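Local coordinates for DUF3244 domain-containing protein (Bacteroides vulgatus ATCC 8482, PDB 3D33), which is of unknown function but folds as an immunoglobulin-like beta-sandwich domain, at residues 51-56 against 77-82; 31-34 against 39-42. One frame throughout, in Å; residues are numbered along the deposited sequence.

Interaction 1. Residues 51-56 against 77-82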
loop_
_atom_site.group_PDB
_atom_site.type_symbol
_atom_site.label_atom_id
_atom_site.label_comp_id
_atom_site.label_asym_id
_atom_site.label_seq_id
_atom_site.Cartn_x
_atom_site.Cartn_y
_atom_site.Cartn_z
HETATM N N MSE A 51 -10.657 -3.907 -0.492
HETATM C CA MSE A 51 -9.236 -3.956 -0.166
HETATM C C MSE A 51 -8.958 -3.436 1.236
HETATM O O MSE A 51 -9.754 -2.687 1.829
HETATM C CB MSE A 51 -8.426 -3.100 -1.131
HETATM C CG MSE A 51 -8.481 -3.490 -2.573
HETATM SE SE MSE A 51 -7.136 -2.409 -3.527
HETATM C CE MSE A 51 -7.250 -0.642 -2.447
ATOM N N THR A 52 -7.845 -3.887 1.794
ATOM C CA THR A 52 -7.333 -3.354 3.046
ATOM C C THR A 52 -5.888 -2.971 2.824
ATOM O O THR A 52 -5.130 -3.730 2.210
ATOM C CB THR A 52 -7.388 -4.369 4.192
ATOM O OG1 THR A 52 -8.753 -4.736 4.454
ATOM C CG2 THR A 52 -6.758 -3.747 5.447
ATOM N N ILE A 53 -5.498 -1.786 3.296
ATOM C CA ILE A 53 -4.103 -1.334 3.227
ATOM C C ILE A 53 -3.634 -1.228 4.688
ATOM O O ILE A 53 -4.338 -0.679 5.522
ATOM C CB ILE A 53 -3.950 0.038 2.544
ATOM C CG1 ILE A 53 -4.458 -0.043 1.107
ATOM C CG2 ILE A 53 -2.492 0.546 2.627
ATOM C CD1 ILE A 53 -4.431 1.277 0.350
ATOM N N ARG A 54 -2.488 -1.822 4.980
ATOM C CA ARG A 54 -1.913 -1.779 6.320
ATOM C C ARG A 54 -0.427 -1.413 6.213
ATOM O O ARG A 54 0.297 -1.921 5.353
ATOM C CB ARG A 54 -2.119 -3.120 7.014
ATOM C CG ARG A 54 -1.757 -3.195 8.452
ATOM C CD ARG A 54 -2.380 -4.488 9.069
ATOM N NE ARG A 54 -3.838 -4.405 9.266
ATOM C CZ ARG A 54 -4.774 -5.195 8.702
ATOM N NH1 ARG A 54 -4.475 -6.164 7.839
ATOM N NH2 ARG A 54 -6.056 -5.004 8.987
ATOM N N ILE A 55 0.007 -0.469 7.040
ATOM C CA ILE A 55 1.389 -0.080 7.072
ATOM C C ILE A 55 1.882 -0.341 8.495
ATOM O O ILE A 55 1.220 0.078 9.469
ATOM C CB ILE A 55 1.587 1.392 6.693
ATOM C CG1 ILE A 55 1.049 1.671 5.288
ATOM C CG2 ILE A 55 3.072 1.812 6.808
ATOM C CD1 ILE A 55 1.105 3.084 4.905
ATOM N N THR A 56 3.000 -1.052 8.605
ATOM C CA THR A 56 3.577 -1.526 9.867
ATOM C C THR A 56 5.060 -1.116 10.005
ATOM O O THR A 56 5.853 -1.324 9.066
ATOM C CB THR A 56 3.455 -3.095 9.938
ATOM O OG1 THR A 56 2.086 -3.490 9.772
ATOM C CG2 THR A 56 3.969 -3.609 11.277
ATOM N N ILE A 77 -5.705 5.782 -4.086
ATOM C CA ILE A 77 -5.616 6.090 -2.660
ATOM C C ILE A 77 -4.311 6.855 -2.496
ATOM O O ILE A 77 -3.295 6.445 -3.056
ATOM C CB ILE A 77 -5.591 4.760 -1.801
ATOM C CG1 ILE A 77 -6.919 3.990 -1.909
ATOM C CG2 ILE A 77 -5.261 5.029 -0.336
ATOM C CD1 ILE A 77 -8.144 4.774 -1.397
ATOM N N THR A 78 -4.347 7.964 -1.771
ATOM C CA THR A 78 -3.106 8.587 -1.291
ATOM C C THR A 78 -2.992 8.523 0.230
ATOM O O THR A 78 -3.996 8.618 0.972
ATOM C CB THR A 78 -2.919 10.031 -1.769
ATOM O OG1 THR A 78 -3.912 10.890 -1.163
ATOM C CG2 THR A 78 -2.999 10.106 -3.301
ATOM N N ILE A 79 -1.761 8.360 0.671
ATOM C CA ILE A 79 -1.453 8.234 2.094
ATOM C C ILE A 79 -0.275 9.153 2.405
ATOM O O ILE A 79 0.799 9.008 1.830
ATOM C CB ILE A 79 -1.066 6.803 2.462
ATOM C CG1 ILE A 79 -2.178 5.811 2.121
ATOM C CG2 ILE A 79 -0.709 6.691 3.959
ATOM C CD1 ILE A 79 -1.740 4.351 2.286
ATOM N N SER A 80 -0.469 10.073 3.338
ATOM C CA SER A 80 0.635 10.930 3.799
ATOM C C SER A 80 1.477 10.151 4.771
ATOM O O SER A 80 0.963 9.638 5.786
ATOM C CB SER A 80 0.147 12.171 4.513
ATOM O OG SER A 80 1.287 12.906 4.942
ATOM N N ILE A 81 2.767 10.048 4.466
ATOM C CA ILE A 81 3.729 9.413 5.371
ATOM C C ILE A 81 4.563 10.461 6.128
ATOM O O ILE A 81 5.506 10.141 6.831
ATOM C CB ILE A 81 4.641 8.425 4.616
ATOM C CG1 ILE A 81 5.530 9.114 3.568
ATOM C CG2 ILE A 81 3.788 7.336 3.928
ATOM C CD1 ILE A 81 6.563 8.135 2.918
ATOM N N ALA A 82 4.174 11.721 5.998
ATOM C CA ALA A 82 4.980 12.857 6.454
ATOM C C ALA A 82 5.161 12.871 7.973
ATOM O O ALA A 82 6.148 13.378 8.481
ATOM C CB ALA A 82 4.330 14.155 6.004
#
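Ile-79 meets Ile-53 and Ile-55 through the ends of its two branches. From its CB the long branch runs through CG1 to CD1. Ile-79 CD1 lies 3.9 Å from Ile-53 CG2 and 4.1 Å from Ile-55 CD1, so it touches both isoleucines of strand 50-57. The short branch, Ile-79 CG2, reaches Ile-55 CD1 at 4.1 Å. CG1 of Ile-79 stands anti to the carbonyl carbon (chi1 -59°) and the chain is extended beyond it (chi2 172°), which carries CD1 out toward strand 50-57. Ile-55 and Ile-79 meet end-on, methyl to methyl. Ile-53 and Ile-79 lie alongside, their ends pointing opposite ways.

The strands here belong to different sheets. Their axes come no closer than 10.9 Å and run 19° apart in direction, the near-aligned face-to-face packing of a beta-sandwich. All three touching pairs are isoleucine on isoleucine, and the contact lies in the core between the two sheets of the immunoglobulin-like fold. Ile-53 also sends its extended branch to the other end of strand 76-80, where Ile-53 CD1 packs on Ile-77 CG2 at 3.9 Å. Leu-91 of strand 87-96 touches both Ile-53 and Ile-55, while Tyr-65 of strand 63-69 lies against Ile-79. At the end of the strand, Ser-80 OG accepts a hydrogen bond from Ala-82 N at 3.3 Å, forming an ST turn as the chain leaves the sheet.

Interaction 2. Residues 31-34 against 39-42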
loop_
_atom_site.group_PDB
_atom_site.type_symbol
_atom_site.label_atom_id
_atom_site.label_comp_id
_atom_site.label_asym_id
_atom_site.label_seq_id
_atom_site.Cartn_x
_atom_site.Cartn_y
_atom_site.Cartn_z
ATOM N N ILE A 31 -2.134 -3.482 -9.377
ATOM C CA ILE A 31 -1.834 -2.590 -8.264
ATOM C C ILE A 31 -0.390 -2.098 -8.364
ATOM O O ILE A 31 0.517 -2.902 -8.484
ATOM C CB ILE A 31 -1.994 -3.285 -6.888
ATOM C CG1 ILE A 31 -3.313 -4.080 -6.790
ATOM C CG2 ILE A 31 -1.856 -2.232 -5.765
ATOM C CD1 ILE A 31 -4.513 -3.232 -6.814
ATOM N N THR A 32 -0.193 -0.777 -8.345
ATOM C CA THR A 32 1.161 -0.197 -8.261
ATOM C C THR A 32 1.149 0.919 -7.217
ATOM O O THR A 32 0.108 1.511 -6.913
ATOM C CB THR A 32 1.619 0.344 -9.620
ATOM O OG1 THR A 32 0.701 1.323 -10.068
ATOM C CG2 THR A 32 1.687 -0.766 -10.678
ATOM N N VAL A 33 2.301 1.144 -6.603
ATOM C CA VAL A 33 2.467 2.128 -5.552
ATOM C C VAL A 33 3.757 2.929 -5.834
ATOM O O VAL A 33 4.780 2.362 -6.305
ATOM C CB VAL A 33 2.540 1.457 -4.168
ATOM C CG1 VAL A 33 2.922 2.482 -3.107
ATOM C CG2 VAL A 33 1.223 0.747 -3.836
ATOM N N PHE A 34 3.706 4.235 -5.587
ATOM C CA PHE A 34 4.911 5.098 -5.616
ATOM C C PHE A 34 4.858 6.114 -4.499
ATOM O O PHE A 34 3.784 6.383 -3.959
ATOM C CB PHE A 34 5.132 5.788 -6.984
ATOM C CG PHE A 34 4.000 6.669 -7.426
ATOM C CD1 PHE A 34 3.929 7.981 -7.016
ATOM C CD2 PHE A 34 3.006 6.185 -8.277
ATOM C CE1 PHE A 34 2.882 8.807 -7.434
ATOM C CE2 PHE A 34 1.963 7.013 -8.708
ATOM C CZ PHE A 34 1.908 8.314 -8.286
ATOM N N LEU A 39 4.172 11.677 0.147
ATOM C CA LEU A 39 2.868 11.161 -0.204
ATOM C C LEU A 39 3.093 9.855 -0.932
ATOM O O LEU A 39 3.856 9.804 -1.908
ATOM C CB LEU A 39 2.128 12.133 -1.096
ATOM C CG LEU A 39 0.639 11.869 -1.307
ATOM C CD1 LEU A 39 -0.145 12.108 -0.027
ATOM C CD2 LEU A 39 0.137 12.766 -2.436
ATOM N N LEU A 40 2.397 8.827 -0.453
ATOM C CA LEU A 40 2.356 7.519 -1.075
ATOM C C LEU A 40 1.076 7.430 -1.912
ATOM O O LEU A 40 0.028 7.811 -1.434
ATOM C CB LEU A 40 2.365 6.488 0.028
ATOM C CG LEU A 40 2.405 4.999 -0.223
ATOM C CD1 LEU A 40 2.868 4.335 1.099
ATOM C CD2 LEU A 40 1.033 4.482 -0.636
ATOM N N THR A 41 1.186 6.966 -3.157
ATOM C CA THR A 41 0.025 6.831 -4.030
ATOM C C THR A 41 -0.112 5.392 -4.473
ATOM O O THR A 41 0.846 4.802 -4.993
ATOM C CB THR A 41 0.111 7.748 -5.290
ATOM O OG1 THR A 41 0.168 9.125 -4.891
ATOM C CG2 THR A 41 -1.101 7.531 -6.245
ATOM N N LEU A 42 -1.308 4.849 -4.298
ATOM C CA LEU A 42 -1.658 3.539 -4.809
ATOM C C LEU A 42 -2.650 3.681 -5.949
ATOM O O LEU A 42 -3.621 4.408 -5.847
ATOM C CB LEU A 42 -2.264 2.653 -3.720
ATOM C CG LEU A 42 -2.767 1.280 -4.145
ATOM C CD1 LEU A 42 -2.660 0.272 -2.980
ATOM C CD2 LEU A 42 -4.212 1.313 -4.696
#
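Phe-34 lays one face of its ring against Thr-41, whose CB sits 3.8 Å from the ring centroid in a CH-pi contact. Thr-41 CB is offset toward the rim and comes nearest to Phe-34 CZ, at 3.5 Å. The ring takes this place because CG lies between the backbone N and the carbonyl carbon (chi1 59°), which folds it alongside the neighbouring strand. An alanine here would remove the ring and would probably leave that flank of Thr-41 without its apolar cover.

The same two residues are joined by a pair of backbone hydrogen bonds. Phe-34 N gives to Thr-41 O at 3.0 Å, and Thr-41 N gives to Phe-34 O at 2.8 Å. On the face that carries Val-33 and Leu-42, Val-33 CG1 touches Leu-40 CD2 at 3.7 Å. Ile-31 CG2 packs on Leu-42 CD1 at 3.8 Å. Further out, Val-9 touches Phe-34, and Tyr-76 and Thr-78 of strand 76-80 touch Thr-41. Leu-101 and Phe-105 of strand 100-107 meet Ile-31 and Leu-40 from the opposing sheet. A hydrogen-bonded pair beside a non-hydrogen-bonded one marks antiparallel pairing, and the short turn joining strands 31-36 and 39-44 makes it a beta hairpin, one of the building units of the immunoglobulin-like sandwich.

Overall arrangement
From the N terminus the chain first forms interaction 2, where 39-42 turns back on 31-34 and closes a short hairpin loop. Strand 50-57 then follows in the opposing sheet. The chain passes through strand 63-69 of that sheet and returns to the first as strand 76-80, so interaction 1 closes a longer loop. The two contacts come in series, neither nested nor crossed. They meet where strand 39-44 pairs with strand 76-80: Leu-40 N and Leu-42 N probably bond to Ile-79 O and Ile-77 O. Interaction 2 therefore builds one sheet from within, and interaction 1 ties the outer strand of that sheet to the facing one.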